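Local coordinates for protein putative oxidoreductase yhhX (PDB 3F4L) that is a putative oxidoreductase of the Gfo/Idh/MocA family, probably acting as an NADP-dependent scyllo-inositol dehydrogenase, at residues Phe245-Ser256 with Phe268-Leu277. Sequence-based numbering, arbitrary orientation.
Sequences FIKYGIDQQETS and FAADDSVGVL
K247 reaches S273 with its ammonium end: NZ donates to S273 OG at 3.0 Å. The lysine leaves the backbone with CG anti to N (chi1 174°); a bend at chi2 brings CD alongside the CA of G275, and a second at chi4 carries NZ forward along its own chain, where it also donates to the carbonyls of Y248 and G249 from above their planes. Water 1 accepts from NZ and donates to D271 OD2, bridging lysine and carboxylate, whose charged atoms stand 4.5 Å apart, too far for a salt bridge. D271 is fixed from its other oxygen, for OD1 accepts from the backbone N of S273 in an Asx turn; waters 3 and 4 link OD2 to I250 O and Q252 N. Beyond the paired ends of two antiparallel strands (161° between their directions) in the mixed sheet of the C-terminal alpha/beta domain, the chains continue as loops bridged by waters as well as by direct bonds. Where they still pair, I246 and V276 exchange both backbone bonds, V276 N to I246 O being almost straight (2.7 Å, 177°). On the face of F245 and L277, L277 CD1 lies at the edge of the phenyl ring, 3.7 Å from F245 CB, while F245 CE1 packs against the CA of G275; the F245 side chain also packs on helix 129-140. At the far end S256 OG accepts from A269 N (2.6 Å), and its CB sits 3.6 Å from F268 CD1. Q253 brings CG to F268 CE2, its amide plane turned 78° from the ring, and NE2 donates to D251 OD1 at 3.0 Å, while D251 OD2 caps Q253 N.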
loop_
_atom_site.group_PDB
_atom_site.type_symbol
_atom_site.label_atom_id
_atom_site.label_comp_id
_atom_site.label_asym_id
_atom_site.label_seq_id
_atom_site.Cartn_x
_atom_site.Cartn_y
_atom_site.Cartn_z
ATOM N N PHE A 245 5.859 1.750 13.750
ATOM C CA PHE A 245 7.113 1.010 13.714
ATOM C C PHE A 245 7.472 0.891 12.240
ATOM O O PHE A 245 6.611 0.581 11.413
ATOM C CB PHE A 245 6.940 -0.395 14.302
ATOM C CG PHE A 245 8.068 -1.343 13.967
ATOM C CD1 PHE A 245 9.185 -1.447 14.791
ATOM C CD2 PHE A 245 8.001 -2.142 12.829
ATOM C CE1 PHE A 245 10.224 -2.345 14.485
ATOM C CE2 PHE A 245 9.026 -3.039 12.511
ATOM C CZ PHE A 245 10.143 -3.144 13.342
ATOM N N ILE A 246 8.737 1.132 11.919
ATOM C CA ILE A 246 9.230 1.046 10.556
ATOM C C ILE A 246 10.550 0.277 10.569
ATOM O O ILE A 246 11.394 0.472 11.448
ATOM C CB ILE A 246 9.473 2.451 9.954
ATOM C CG1 ILE A 246 8.188 3.283 10.016
ATOM C CG2 ILE A 246 9.895 2.328 8.506
ATOM C CD1 ILE A 246 7.049 2.716 9.192
ATOM N N LYS A 247 10.722 -0.605 9.596
ATOM C CA LYS A 247 11.937 -1.403 9.514
ATOM C C LYS A 247 12.385 -1.546 8.072
ATOM O O LYS A 247 11.671 -2.121 7.246
ATOM C CB LYS A 247 11.685 -2.797 10.125
ATOM C CG LYS A 247 12.823 -3.824 9.996
ATOM C CD LYS A 247 14.037 -3.436 10.820
ATOM C CE LYS A 247 15.078 -4.557 10.875
ATOM N NZ LYS A 247 15.616 -4.963 9.541
ATOM N N TYR A 248 13.550 -0.984 7.760
ATOM C CA TYR A 248 14.111 -1.137 6.427
ATOM C C TYR A 248 15.095 -2.292 6.540
ATOM O O TYR A 248 15.723 -2.471 7.582
ATOM C CB TYR A 248 14.882 0.105 5.981
ATOM C CG TYR A 248 14.017 1.255 5.550
ATOM C CD1 TYR A 248 13.427 2.095 6.488
ATOM C CD2 TYR A 248 13.784 1.505 4.199
ATOM C CE1 TYR A 248 12.625 3.158 6.093
ATOM C CE2 TYR A 248 12.982 2.565 3.792
ATOM C CZ TYR A 248 12.407 3.387 4.747
ATOM O OH TYR A 248 11.610 4.441 4.358
ATOM N N GLY A 249 15.223 -3.078 5.478
ATOM C CA GLY A 249 16.168 -4.178 5.505
ATOM C C GLY A 249 15.561 -5.512 5.870
ATOM O O GLY A 249 14.707 -5.608 6.754
ATOM N N ILE A 250 16.019 -6.552 5.190
ATOM C CA ILE A 250 15.517 -7.898 5.425
ATOM C C ILE A 250 16.557 -8.724 6.171
ATOM O O ILE A 250 17.739 -8.363 6.221
ATOM C CB ILE A 250 15.168 -8.589 4.079
ATOM C CG1 ILE A 250 14.504 -9.950 4.326
ATOM C CG2 ILE A 250 16.431 -8.765 3.232
ATOM C CD1 ILE A 250 13.872 -10.532 3.064
ATOM N N ASP A 251 16.100 -9.821 6.769
ATOM C CA ASP A 251 16.967 -10.739 7.497
ATOM C C ASP A 251 18.178 -11.033 6.609
ATOM O O ASP A 251 18.023 -11.236 5.412
ATOM C CB ASP A 251 16.203 -12.025 7.771
ATOM C CG ASP A 251 17.046 -13.058 8.454
ATOM O OD1 ASP A 251 17.006 -13.126 9.694
ATOM O OD2 ASP A 251 17.753 -13.799 7.738
ATOM N N GLN A 252 19.369 -11.075 7.202
ATOM C CA GLN A 252 20.602 -11.289 6.453
ATOM C C GLN A 252 21.171 -12.714 6.347
ATOM O O GLN A 252 22.241 -12.902 5.767
ATOM C CB GLN A 252 21.688 -10.358 7.011
ATOM C CG GLN A 252 21.404 -8.877 6.776
ATOM C CD GLN A 252 21.425 -8.527 5.298
ATOM O OE1 GLN A 252 22.452 -8.681 4.627
ATOM N NE2 GLN A 252 20.292 -8.069 4.775
ATOM N N GLN A 253 20.478 -13.706 6.897
ATOM C CA GLN A 253 20.950 -15.088 6.829
ATOM C C GLN A 253 21.167 -15.552 5.391
ATOM O O GLN A 253 22.171 -16.191 5.093
ATOM C CB GLN A 253 19.955 -16.039 7.507
ATOM C CG GLN A 253 19.770 -15.792 8.976
ATOM C CD GLN A 253 18.717 -16.683 9.582
ATOM O OE1 GLN A 253 18.939 -17.883 9.809
ATOM N NE2 GLN A 253 17.552 -16.106 9.845
ATOM N N GLU A 254 20.236 -15.238 4.496
ATOM C CA GLU A 254 20.381 -15.668 3.109
ATOM C C GLU A 254 21.592 -15.010 2.465
ATOM O O GLU A 254 22.325 -15.648 1.698
ATOM C CB GLU A 254 19.129 -15.335 2.296
ATOM C CG GLU A 254 19.146 -15.925 0.889
ATOM C CD GLU A 254 17.987 -15.442 0.023
ATOM O OE1 GLU A 254 16.839 -15.419 0.517
ATOM O OE2 GLU A 254 18.225 -15.095 -1.155
ATOM N N THR A 255 21.804 -13.734 2.774
ATOM C CA THR A 255 22.944 -13.017 2.213
ATOM C C THR A 255 24.238 -13.693 2.674
ATOM O O THR A 255 25.144 -13.915 1.878
ATOM C CB THR A 255 22.936 -11.523 2.644
ATOM O OG1 THR A 255 21.773 -10.880 2.101
ATOM C CG2 THR A 255 24.182 -10.803 2.141
ATOM N N SER A 256 24.319 -14.042 3.953
ATOM C CA SER A 256 25.523 -14.699 4.449
ATOM C C SER A 256 25.711 -16.076 3.810
ATOM O O SER A 256 26.820 -16.421 3.373
ATOM C CB SER A 256 25.467 -14.854 5.964
ATOM O OG SER A 256 25.421 -13.591 6.593
ATOM N N PHE A 268 28.144 -14.031 10.690
ATOM C CA PHE A 268 26.960 -14.628 10.061
ATOM C C PHE A 268 25.736 -13.738 10.250
ATOM O O PHE A 268 25.433 -13.314 11.363
ATOM C CB PHE A 268 26.644 -16.012 10.649
ATOM C CG PHE A 268 25.503 -16.723 9.949
ATOM C CD1 PHE A 268 25.658 -17.200 8.645
ATOM C CD2 PHE A 268 24.266 -16.884 10.577
ATOM C CE1 PHE A 268 24.596 -17.824 7.973
ATOM C CE2 PHE A 268 23.196 -17.508 9.912
ATOM C CZ PHE A 268 23.365 -17.976 8.610
ATOM N N ALA A 269 25.044 -13.455 9.156
ATOM C CA ALA A 269 23.847 -12.630 9.199
ATOM C C ALA A 269 24.078 -11.276 9.872
ATOM O O ALA A 269 23.180 -10.745 10.524
ATOM C CB ALA A 269 22.717 -13.390 9.904
ATOM N N ALA A 270 25.280 -10.724 9.717
ATOM C CA ALA A 270 25.599 -9.416 10.297
ATOM C C ALA A 270 24.585 -8.424 9.742
ATOM O O ALA A 270 24.377 -8.358 8.537
ATOM C CB ALA A 270 27.028 -8.987 9.917
ATOM N N ASP A 271 23.958 -7.655 10.622
ATOM C CA ASP A 271 22.939 -6.699 10.201
ATOM C C ASP A 271 23.163 -5.352 10.888
ATOM O O ASP A 271 23.318 -5.290 12.105
ATOM C CB ASP A 271 21.557 -7.251 10.577
ATOM C CG ASP A 271 20.423 -6.567 9.842
ATOM O OD1 ASP A 271 20.487 -5.332 9.651
ATOM O OD2 ASP A 271 19.457 -7.274 9.472
ATOM N N ASP A 272 23.177 -4.277 10.111
ATOM C CA ASP A 272 23.382 -2.952 10.685
ATOM C C ASP A 272 22.143 -2.069 10.583
ATOM O O ASP A 272 22.212 -0.848 10.735
ATOM C CB ASP A 272 24.586 -2.274 10.026
ATOM C CG ASP A 272 25.910 -2.803 10.560
ATOM O OD1 ASP A 272 26.250 -2.485 11.724
ATOM O OD2 ASP A 272 26.603 -3.546 9.827
ATOM N N SER A 273 21.005 -2.696 10.320
ATOM C CA SER A 273 19.749 -1.964 10.225
ATOM C C SER A 273 19.135 -1.922 11.614
ATOM O O SER A 273 19.598 -2.604 12.539
ATOM C CB SER A 273 18.785 -2.665 9.266
ATOM O OG SER A 273 18.428 -3.952 9.746
ATOM N N VAL A 274 18.089 -1.124 11.766
ATOM C CA VAL A 274 17.425 -1.023 13.055
ATOM C C VAL A 274 15.959 -0.759 12.830
ATOM O O VAL A 274 15.581 -0.186 11.814
ATOM C CB VAL A 274 17.990 0.134 13.914
ATOM C CG1 VAL A 274 19.374 -0.213 14.423
ATOM C CG2 VAL A 274 18.034 1.420 13.090
ATOM N N GLY A 275 15.135 -1.204 13.769
ATOM C CA GLY A 275 13.712 -0.957 13.671
ATOM C C GLY A 275 13.478 0.384 14.339
ATOM O O GLY A 275 14.063 0.668 15.389
ATOM N N VAL A 276 12.651 1.227 13.737
ATOM C CA VAL A 276 12.390 2.529 14.329
ATOM C C VAL A 276 10.971 2.558 14.851
ATOM O O VAL A 276 10.033 2.099 14.192
ATOM C CB VAL A 276 12.609 3.670 13.313
ATOM C CG1 VAL A 276 12.281 5.011 13.947
ATOM C CG2 VAL A 276 14.063 3.670 12.851
ATOM N N LEU A 277 10.831 3.100 16.050
ATOM C CA LEU A 277 9.550 3.187 16.712
ATOM C C LEU A 277 9.311 4.628 17.163
ATOM O O LEU A 277 10.238 5.336 17.569
ATOM C CB LEU A 277 9.573 2.242 17.918
ATOM C CG LEU A 277 8.338 1.761 18.673
ATOM C CD1 LEU A 277 7.407 0.988 17.756
ATOM C CD2 LEU A 277 8.801 0.862 19.816
HETATM O O HOH W 1 16.596 -7.550 10.050
HETATM O O HOH W 2 14.761 0.840 9.591
HETATM O O HOH W 3 18.522 -5.944 7.413
HETATM O O HOH W 4 19.395 -9.994 9.706
#